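Local coordinates for protein 6-aminohexanoate-cyclic-dimer hydrolase (Arthrobacter sp., PDB 3A2Q) that hydrolyses one amide bond of the 6-aminohexanoate cyclic dimer, a by-product of nylon-6 manufacture, to give the linear dimer, at residues A[10-15]-A[218-223]; A[76-81]-A[112-117]; A[388-393]-A[422-427]. The protein carries 1 engineered substitution. All coordinates share one frame; numbering follows the deposited sequence.

The three contacts mark separate regions of an amidase-family fold built round a mixed sheet of 11 strands. Contact 1 ties the N-terminal helix 10-19 to the start of helix 219-229, and contact 2 is nested within the loop it closes; contact 3 follows later. Contact 2 sets the loop after strand 68-72 against strand 113-118, a neighbour of that strand in the sheet. Contact 3 joins the loop after strand 383-387 to the loop between helices 416-422 and 427-431. Centres of contacts 1 and 2 are about 20 Å apart, those of 2 and 3 about 30 Å, on opposite sides of the chain's centre. Contacts 2 and 3 lie near probable catalytic residues, contact 1 away from them.

Contact 1. Residues A[10-15]-A[218-223]; sequences ATAQAE and SVRDIA
Asp221 reaches across to the N-terminal end of helix 10-19 and fastens its carboxylate to the first two residues there. Its OD2 accepts from Ala10 N at 2.6 Å through the syn lone pair, with an N-H...O angle of 150°. The other oxygen takes two donors from a single residue: Thr11 N lies 3.0 Å from Asp221 OD1 on the syn side, slightly out of the carboxylate plane, while Thr11 OG1 donates to Asp221 OD1 over 2.8 Å, meeting it nearly along the C-O direction. The threonine hydroxyl lies beside its own backbone N (chi1 -60°), which lets both groups converge on one acceptor. Three bonds therefore grip the buried carboxylate and satisfy two amides of the first helical turn.

The same rotamer sends Thr11 CG2 over the centre of one face of the Arg220 guanidinium, 3.6 Å from Arg220 CZ. The arginine chain, extended from CG to NE, passes obliquely beside the threonine. Its charge is paired chiefly with Asp9, which forms a salt bridge with NE and also accepts from Ser218 OG and Ala12 N. Farther out, water 1 donates to Glu15 OE2 and accepts from Arg220 NH1, a bridge between opposite charges that do not touch.

On the Asp221 side, Ser218 is the N-cap of helix 219-229: its OG accepts from Asp221 N at 3.2 Å, so the residue whose carboxylate binds the other helix is itself held by a capping bond. The two helical segments run at 80° to each other. With Asp221 facing the N-terminal end of helix 10-19, the helix dipole and the amide donors probably stabilise a negatively charged carboxylate, and the junction is a polar one, made by carboxylates and N-terminal helix ends.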
loop_
_atom_site.group_PDB
_atom_site.type_symbol
_atom_site.label_atom_id
_atom_site.label_comp_id
_atom_site.label_asym_id
_atom_site.label_seq_id
_atom_site.Cartn_x
_atom_site.Cartn_y
_atom_site.Cartn_z
ATOM N N ALA A 10 -2.056 8.411 15.183
ATOM C CA ALA A 10 -1.365 7.529 16.118
ATOM C C ALA A 10 -0.524 8.280 17.146
ATOM O O ALA A 10 -0.490 7.905 18.317
ATOM C CB ALA A 10 -0.494 6.537 15.356
ATOM N N THR A 11 0.153 9.335 16.706
ATOM C CA THR A 11 0.989 10.120 17.601
ATOM C C THR A 11 0.152 10.765 18.707
ATOM O O THR A 11 0.530 10.732 19.878
ATOM C CB THR A 11 1.741 11.222 16.833
ATOM O OG1 THR A 11 2.578 10.618 15.837
ATOM C CG2 THR A 11 2.604 12.040 17.784
ATOM N N ALA A 12 -0.984 11.345 18.333
ATOM C CA ALA A 12 -1.859 11.990 19.306
ATOM C C ALA A 12 -2.509 10.963 20.229
ATOM O O ALA A 12 -2.682 11.218 21.420
ATOM C CB ALA A 12 -2.926 12.811 18.593
ATOM N N GLN A 13 -2.867 9.807 19.683
ATOM C CA GLN A 13 -3.486 8.757 20.485
ATOM C C GLN A 13 -2.509 8.179 21.494
ATOM O O GLN A 13 -2.900 7.788 22.594
ATOM C CB GLN A 13 -4.006 7.633 19.595
ATOM C CG GLN A 13 -5.272 7.981 18.851
ATOM C CD GLN A 13 -5.832 6.799 18.104
ATOM O OE1 GLN A 13 -5.837 5.682 18.613
ATOM N NE2 GLN A 13 -6.319 7.039 16.891
ATOM N N ALA A 14 -1.238 8.117 21.110
ATOM C CA ALA A 14 -0.205 7.595 21.990
ATOM C C ALA A 14 0.000 8.566 23.146
ATOM O O ALA A 14 0.197 8.152 24.288
ATOM C CB ALA A 14 1.095 7.410 21.221
ATOM N N GLU A 15 -0.051 9.859 22.840
ATOM C CA GLU A 15 0.127 10.893 23.850
ATOM C C GLU A 15 -1.033 10.935 24.838
ATOM O O GLU A 15 -0.833 11.206 26.020
ATOM C CB GLU A 15 0.296 12.261 23.186
ATOM C CG GLU A 15 1.687 12.490 22.620
ATOM C CD GLU A 15 1.801 13.787 21.838
ATOM O OE1 GLU A 15 1.407 14.847 22.370
ATOM O OE2 GLU A 15 2.294 13.746 20.689
ATOM N N SER A 218 -1.646 11.082 8.866
ATOM C CA SER A 218 -0.764 12.235 9.023
ATOM C C SER A 218 0.638 11.876 8.548
ATOM O O SER A 218 1.040 10.713 8.592
ATOM C CB SER A 218 -0.701 12.690 10.484
ATOM O OG SER A 218 -0.024 11.740 11.288
ATOM N N VAL A 219 1.387 12.877 8.107
ATOM C CA VAL A 219 2.737 12.630 7.629
ATOM C C VAL A 219 3.668 12.264 8.787
ATOM O O VAL A 219 4.601 11.473 8.617
ATOM C CB VAL A 219 3.288 13.855 6.867
ATOM C CG1 VAL A 219 4.714 13.584 6.391
ATOM C CG2 VAL A 219 2.391 14.160 5.669
ATOM N N ARG A 220 3.407 12.810 9.972
ATOM C CA ARG A 220 4.269 12.500 11.103
ATOM C C ARG A 220 4.116 11.041 11.518
ATOM O O ARG A 220 5.075 10.414 11.971
ATOM C CB ARG A 220 3.987 13.440 12.281
ATOM C CG ARG A 220 2.640 13.264 12.961
ATOM C CD ARG A 220 2.499 14.273 14.097
ATOM N NE ARG A 220 1.300 14.052 14.898
ATOM C CZ ARG A 220 0.987 14.760 15.982
ATOM N NH1 ARG A 220 1.786 15.736 16.391
ATOM N NH2 ARG A 220 -0.119 14.484 16.662
ATOM N N ASP A 221 2.915 10.494 11.354
ATOM C CA ASP A 221 2.673 9.095 11.696
ATOM C C ASP A 221 3.499 8.183 10.785
ATOM O O ASP A 221 4.022 7.165 11.228
ATOM C CB ASP A 221 1.191 8.751 11.543
ATOM C CG ASP A 221 0.409 8.913 12.839
ATOM O OD1 ASP A 221 0.953 9.472 13.815
ATOM O OD2 ASP A 221 -0.762 8.483 12.874
ATOM N N ILE A 222 3.606 8.547 9.510
ATOM C CA ILE A 222 4.382 7.752 8.560
ATOM C C ILE A 222 5.858 7.792 8.949
ATOM O O ILE A 222 6.532 6.764 8.977
ATOM C CB ILE A 222 4.207 8.280 7.110
ATOM C CG1 ILE A 222 2.761 8.060 6.652
ATOM C CG2 ILE A 222 5.169 7.568 6.163
ATOM C CD1 ILE A 222 2.355 6.595 6.570
ATOM N N ALA A 223 6.355 8.982 9.258
ATOM C CA ALA A 223 7.750 9.135 9.651
ATOM C C ALA A 223 8.067 8.280 10.880
ATOM O O ALA A 223 9.090 7.601 10.925
ATOM C CB ALA A 223 8.053 10.599 9.937
HETATM O O HOH W 1 1.345 15.937 19.636
#

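Contact 2. Residues A[76-81]-A[112-117]; sequences VVSQGD and FVLLGK
Ser78 and Leu114 meet through carbon, with Ser78 CB 3.5 Å from Leu114 CD2; Ser78 OG in turn lies 3.5 Å from Lys117 CE. Leu114 and Lys117 thus both touch the serine, one through a methyl branch and the other through the last carbon of its chain. Lys117 is extended beyond CG, a shape that carries its amino group past Ser78 to the backbone of the 76-81 loop. No direct hydrogen bond joins the segments. Instead Lys117 NZ donates hydrogen bonds to water 2, which donates on to Val76 O, and to water 3, 2.6 Å from NZ, which accepts from Ser78 N and donates to Asp81 O. Beyond these waters the ammonium is held by Ile82 O and by a salt bridge to Asp73.

The serine is fixed by a second layer. Its OG donates to Asp81 OD2 at 2.6 Å, using the anti lone pair of that oxygen, and the same OD2 forms a salt bridge with Lys52. Ser78 to Asp81 is a type II beta turn, closed by Asp81 N to Ser78 O at 3.2 Å, with Gly80 taking the positive phi of this turn type. The contact therefore sets a beta turn, with a water at its base, against the Leu114 and Lys117 side chains of strand 113-118, the latter about 7 Å from that of Lys72, the probable charge-relay lysine of the amidase family.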
loop_
_atom_site.group_PDB
_atom_site.type_symbol
_atom_site.label_atom_id
_atom_site.label_comp_id
_atom_site.label_asym_id
_atom_site.label_seq_id
_atom_site.Cartn_x
_atom_site.Cartn_y
_atom_site.Cartn_z
ATOM N N VAL A 76 3.295 -10.805 5.363
ATOM C CA VAL A 76 3.703 -10.847 6.759
ATOM C C VAL A 76 2.640 -11.614 7.524
ATOM O O VAL A 76 1.464 -11.545 7.182
ATOM C CB VAL A 76 3.847 -9.425 7.362
ATOM C CG1 VAL A 76 4.896 -8.641 6.597
ATOM C CG2 VAL A 76 2.515 -8.704 7.324
ATOM N N VAL A 77 3.055 -12.359 8.543
ATOM C CA VAL A 77 2.111 -13.136 9.335
ATOM C C VAL A 77 2.294 -12.904 10.827
ATOM O O VAL A 77 3.321 -12.390 11.263
ATOM C CB VAL A 77 2.249 -14.649 9.042
ATOM C CG1 VAL A 77 1.853 -14.938 7.604
ATOM C CG2 VAL A 77 3.679 -15.105 9.294
ATOM N N SER A 78 1.275 -13.269 11.603
ATOM C CA SER A 78 1.310 -13.128 13.055
ATOM C C SER A 78 1.171 -14.522 13.667
ATOM O O SER A 78 0.320 -15.310 13.256
ATOM C CB SER A 78 0.180 -12.210 13.531
ATOM O OG SER A 78 -1.072 -12.636 13.025
ATOM N N GLN A 79 2.020 -14.817 14.645
ATOM C CA GLN A 79 2.045 -16.124 15.302
ATOM C C GLN A 79 0.712 -16.602 15.869
ATOM O O GLN A 79 0.041 -15.881 16.602
ATOM C CB GLN A 79 3.099 -16.112 16.411
ATOM C CG GLN A 79 3.306 -17.445 17.102
ATOM C CD GLN A 79 4.457 -17.405 18.087
ATOM O OE1 GLN A 79 4.451 -16.616 19.035
ATOM N NE2 GLN A 79 5.456 -18.253 17.866
ATOM N N GLY A 80 0.345 -17.829 15.511
ATOM C CA GLY A 80 -0.890 -18.420 15.995
ATOM C C GLY A 80 -2.187 -17.905 15.399
ATOM O O GLY A 80 -3.265 -18.355 15.791
ATOM N N ASP A 81 -2.105 -16.977 14.450
ATOM C CA ASP A 81 -3.312 -16.427 13.847
ATOM C C ASP A 81 -3.622 -16.953 12.450
ATOM O O ASP A 81 -2.732 -17.387 11.718
ATOM C CB ASP A 81 -3.230 -14.902 13.811
ATOM C CG ASP A 81 -2.994 -14.304 15.181
ATOM O OD1 ASP A 81 -3.658 -14.746 16.141
ATOM O OD2 ASP A 81 -2.152 -13.388 15.301
ATOM N N PHE A 112 2.712 -0.850 19.816
ATOM C CA PHE A 112 1.476 -1.021 19.053
ATOM C C PHE A 112 0.826 -2.351 19.422
ATOM O O PHE A 112 1.518 -3.295 19.804
ATOM C CB PHE A 112 1.780 -1.011 17.547
ATOM C CG PHE A 112 2.095 0.355 16.988
ATOM C CD1 PHE A 112 1.082 1.287 16.782
ATOM C CD2 PHE A 112 3.400 0.706 16.658
ATOM C CE1 PHE A 112 1.367 2.550 16.254
ATOM C CE2 PHE A 112 3.695 1.967 16.130
ATOM C CZ PHE A 112 2.677 2.888 15.929
ATOM N N VAL A 113 -0.498 -2.432 19.321
ATOM C CA VAL A 113 -1.197 -3.680 19.626
ATOM C C VAL A 113 -1.898 -4.189 18.364
ATOM O O VAL A 113 -2.608 -3.440 17.696
ATOM C CB VAL A 113 -2.235 -3.499 20.787
ATOM C CG1 VAL A 113 -1.559 -2.838 21.986
ATOM C CG2 VAL A 113 -3.427 -2.678 20.332
ATOM N N LEU A 114 -1.671 -5.456 18.026
ATOM C CA LEU A 114 -2.270 -6.048 16.836
ATOM C C LEU A 114 -3.769 -6.251 17.024
ATOM O O LEU A 114 -4.198 -7.171 17.721
ATOM C CB LEU A 114 -1.598 -7.385 16.511
ATOM C CG LEU A 114 -2.084 -8.072 15.237
ATOM C CD1 LEU A 114 -2.029 -7.084 14.078
ATOM C CD2 LEU A 114 -1.223 -9.296 14.948
ATOM N N LEU A 115 -4.557 -5.389 16.385
ATOM C CA LEU A 115 -6.012 -5.431 16.487
ATOM C C LEU A 115 -6.682 -6.451 15.575
ATOM O O LEU A 115 -7.763 -6.948 15.886
ATOM C CB LEU A 115 -6.590 -4.041 16.199
ATOM C CG LEU A 115 -8.085 -3.843 16.452
ATOM C CD1 LEU A 115 -8.378 -4.049 17.938
ATOM C CD2 LEU A 115 -8.497 -2.439 16.020
ATOM N N GLY A 116 -6.052 -6.757 14.446
ATOM C CA GLY A 116 -6.633 -7.715 13.523
ATOM C C GLY A 116 -6.027 -7.648 12.134
ATOM O O GLY A 116 -5.077 -6.900 11.901
ATOM N N LYS A 117 -6.575 -8.435 11.213
ATOM C CA LYS A 117 -6.085 -8.466 9.840
ATOM C C LYS A 117 -7.095 -7.885 8.850
ATOM O O LYS A 117 -8.305 -7.986 9.053
ATOM C CB LYS A 117 -5.744 -9.896 9.431
ATOM C CG LYS A 117 -4.608 -10.524 10.216
ATOM C CD LYS A 117 -4.221 -11.833 9.567
ATOM C CE LYS A 117 -2.930 -12.396 10.116
ATOM N NZ LYS A 117 -2.482 -13.521 9.246
HETATM O O HOH W 2 -0.857 -11.392 8.011
HETATM O O HOH W 3 -0.968 -14.998 10.711
#

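Contact 3. Residues A[388-393]-A[422-427]; sequences TVTRQT and LAFTVP
Two loops beside the catalytic region of the amidase fold meet here, one following strand 383-387 and the other linking helices 416-422 and 427-431. Thr390 CG2 sits over the centre of the Phe424 ring in a CH-pi contact, 3.5 Å from the centroid and 12° off the ring normal. Thr390 OG1 lies between backbone N and carbonyl carbon (chi1 76°), bonded to Gln420 O, which puts CG2 beside the backbone N, over the ring. Alongside, the side chains of Thr388 and Thr425 cross obliquely, with CG2 of Thr388 3.9 Å from CG2 of Thr425. Between the backbones water 4 donates to Thr388 O at 2.6 Å and accepts from Phe424 N at 2.9 Å, satisfying both buried groups. With an alanine here in place of Phe424, the Thr390 methyl is likely to lose the aromatic face it rests on, and a gap would probably open between the loops. Thr425 OG1 bonds to the carbonyl of Ala172, which lines the 6-aminohexanoic acid pocket, and its side chain is about 8 Å from that of Ala174, an engineered residue at the probable acyl-ester position. Between the segments, dispersion from methyls and ring plus one water replaces direct hydrogen bonds.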
loop_
_atom_site.group_PDB
_atom_site.type_symbol
_atom_site.label_atom_id
_atom_site.label_comp_id
_atom_site.label_asym_id
_atom_site.label_seq_id
_atom_site.Cartn_x
_atom_site.Cartn_y
_atom_site.Cartn_z
ATOM N N THR A 388 -2.056 9.969 -8.134
ATOM C CA THR A 388 -1.735 8.612 -7.711
ATOM C C THR A 388 -2.431 7.641 -8.667
ATOM O O THR A 388 -1.815 6.686 -9.137
ATOM C CB THR A 388 -2.192 8.342 -6.268
ATOM O OG1 THR A 388 -1.596 9.304 -5.396
ATOM C CG2 THR A 388 -1.754 6.944 -5.821
ATOM N N VAL A 389 -3.710 7.887 -8.949
ATOM C CA VAL A 389 -4.458 7.039 -9.882
ATOM C C VAL A 389 -4.873 7.887 -11.083
ATOM O O VAL A 389 -4.864 9.120 -11.009
ATOM C CB VAL A 389 -5.696 6.392 -9.217
ATOM C CG1 VAL A 389 -5.252 5.529 -8.049
ATOM C CG2 VAL A 389 -6.679 7.459 -8.759
ATOM N N THR A 390 -5.243 7.242 -12.187
ATOM C CA THR A 390 -5.583 7.984 -13.402
ATOM C C THR A 390 -7.050 8.027 -13.804
ATOM O O THR A 390 -7.386 8.586 -14.853
ATOM C CB THR A 390 -4.802 7.434 -14.603
ATOM O OG1 THR A 390 -5.389 6.195 -15.027
ATOM C CG2 THR A 390 -3.349 7.185 -14.222
ATOM N N ARG A 391 -7.915 7.455 -12.975
ATOM C CA ARG A 391 -9.346 7.413 -13.259
ATOM C C ARG A 391 -10.186 7.595 -12.008
ATOM O O ARG A 391 -9.680 7.558 -10.887
ATOM C CB ARG A 391 -9.706 6.061 -13.868
ATOM C CG ARG A 391 -9.312 4.893 -12.969
ATOM C CD ARG A 391 -10.029 3.608 -13.350
ATOM N NE ARG A 391 -11.471 3.717 -13.147
ATOM C CZ ARG A 391 -12.347 2.793 -13.529
ATOM N NH1 ARG A 391 -11.925 1.689 -14.136
ATOM N NH2 ARG A 391 -13.643 2.972 -13.309
ATOM N N GLN A 392 -11.486 7.777 -12.216
ATOM C CA GLN A 392 -12.431 7.916 -11.120
ATOM C C GLN A 392 -12.487 6.539 -10.463
ATOM O O GLN A 392 -12.148 5.539 -11.090
ATOM C CB GLN A 392 -13.811 8.295 -11.665
ATOM C CG GLN A 392 -13.884 9.688 -12.299
ATOM C CD GLN A 392 -13.931 10.800 -11.261
ATOM O OE1 GLN A 392 -14.708 10.738 -10.309
ATOM N NE2 GLN A 392 -13.110 11.828 -11.448
ATOM N N THR A 393 -12.912 6.480 -9.208
ATOM C CA THR A 393 -12.972 5.205 -8.502
ATOM C C THR A 393 -14.072 4.292 -9.049
ATOM O O THR A 393 -15.220 4.702 -9.199
ATOM C CB THR A 393 -13.161 5.450 -6.999
ATOM O OG1 THR A 393 -12.010 6.146 -6.503
ATOM C CG2 THR A 393 -13.325 4.134 -6.241
ATOM N N LEU A 422 -3.380 1.487 -11.757
ATOM C CA LEU A 422 -1.959 1.346 -11.435
ATOM C C LEU A 422 -0.918 1.892 -12.417
ATOM O O LEU A 422 0.281 1.775 -12.163
ATOM C CB LEU A 422 -1.658 -0.137 -11.156
ATOM C CG LEU A 422 -2.056 -1.166 -12.225
ATOM C CD1 LEU A 422 -1.165 -1.024 -13.450
ATOM C CD2 LEU A 422 -1.928 -2.584 -11.660
ATOM N N ALA A 423 -1.356 2.499 -13.517
ATOM C CA ALA A 423 -0.408 3.013 -14.509
ATOM C C ALA A 423 0.590 4.046 -13.980
ATOM O O ALA A 423 1.737 4.078 -14.424
ATOM C CB ALA A 423 -1.163 3.583 -15.711
ATOM N N PHE A 424 0.163 4.890 -13.044
ATOM C CA PHE A 424 1.053 5.911 -12.483
ATOM C C PHE A 424 1.778 5.473 -11.200
ATOM O O PHE A 424 2.574 6.235 -10.642
ATOM C CB PHE A 424 0.272 7.197 -12.198
ATOM C CG PHE A 424 0.019 8.055 -13.414
ATOM C CD1 PHE A 424 0.143 7.535 -14.702
ATOM C CD2 PHE A 424 -0.384 9.377 -13.265
ATOM C CE1 PHE A 424 -0.135 8.320 -15.822
ATOM C CE2 PHE A 424 -0.663 10.171 -14.378
ATOM C CZ PHE A 424 -0.538 9.639 -15.659
ATOM N N THR A 425 1.515 4.258 -10.724
ATOM C CA THR A 425 2.185 3.792 -9.514
ATOM C C THR A 425 3.213 2.696 -9.793
ATOM O O THR A 425 4.285 2.668 -9.188
ATOM C CB THR A 425 1.178 3.257 -8.462
ATOM O OG1 THR A 425 0.237 2.384 -9.096
ATOM C CG2 THR A 425 0.437 4.405 -7.780
ATOM N N VAL A 426 2.899 1.806 -10.727
ATOM C CA VAL A 426 3.794 0.692 -11.028
ATOM C C VAL A 426 5.219 1.044 -11.489
ATOM O O VAL A 426 6.160 0.306 -11.192
ATOM C CB VAL A 426 3.128 -0.289 -12.040
ATOM C CG1 VAL A 426 3.110 0.302 -13.426
ATOM C CG2 VAL A 426 3.852 -1.619 -12.023
ATOM N N PRO A 427 5.410 2.173 -12.197
ATOM C CA PRO A 427 6.786 2.468 -12.612
ATOM C C PRO A 427 7.757 2.571 -11.435
ATOM O O PRO A 427 8.936 2.253 -11.564
ATOM C CB PRO A 427 6.652 3.802 -13.348
ATOM C CG PRO A 427 5.244 3.813 -13.822
ATOM C CD PRO A 427 4.489 3.226 -12.657
HETATM O O HOH W 4 -1.863 4.884 -10.960
#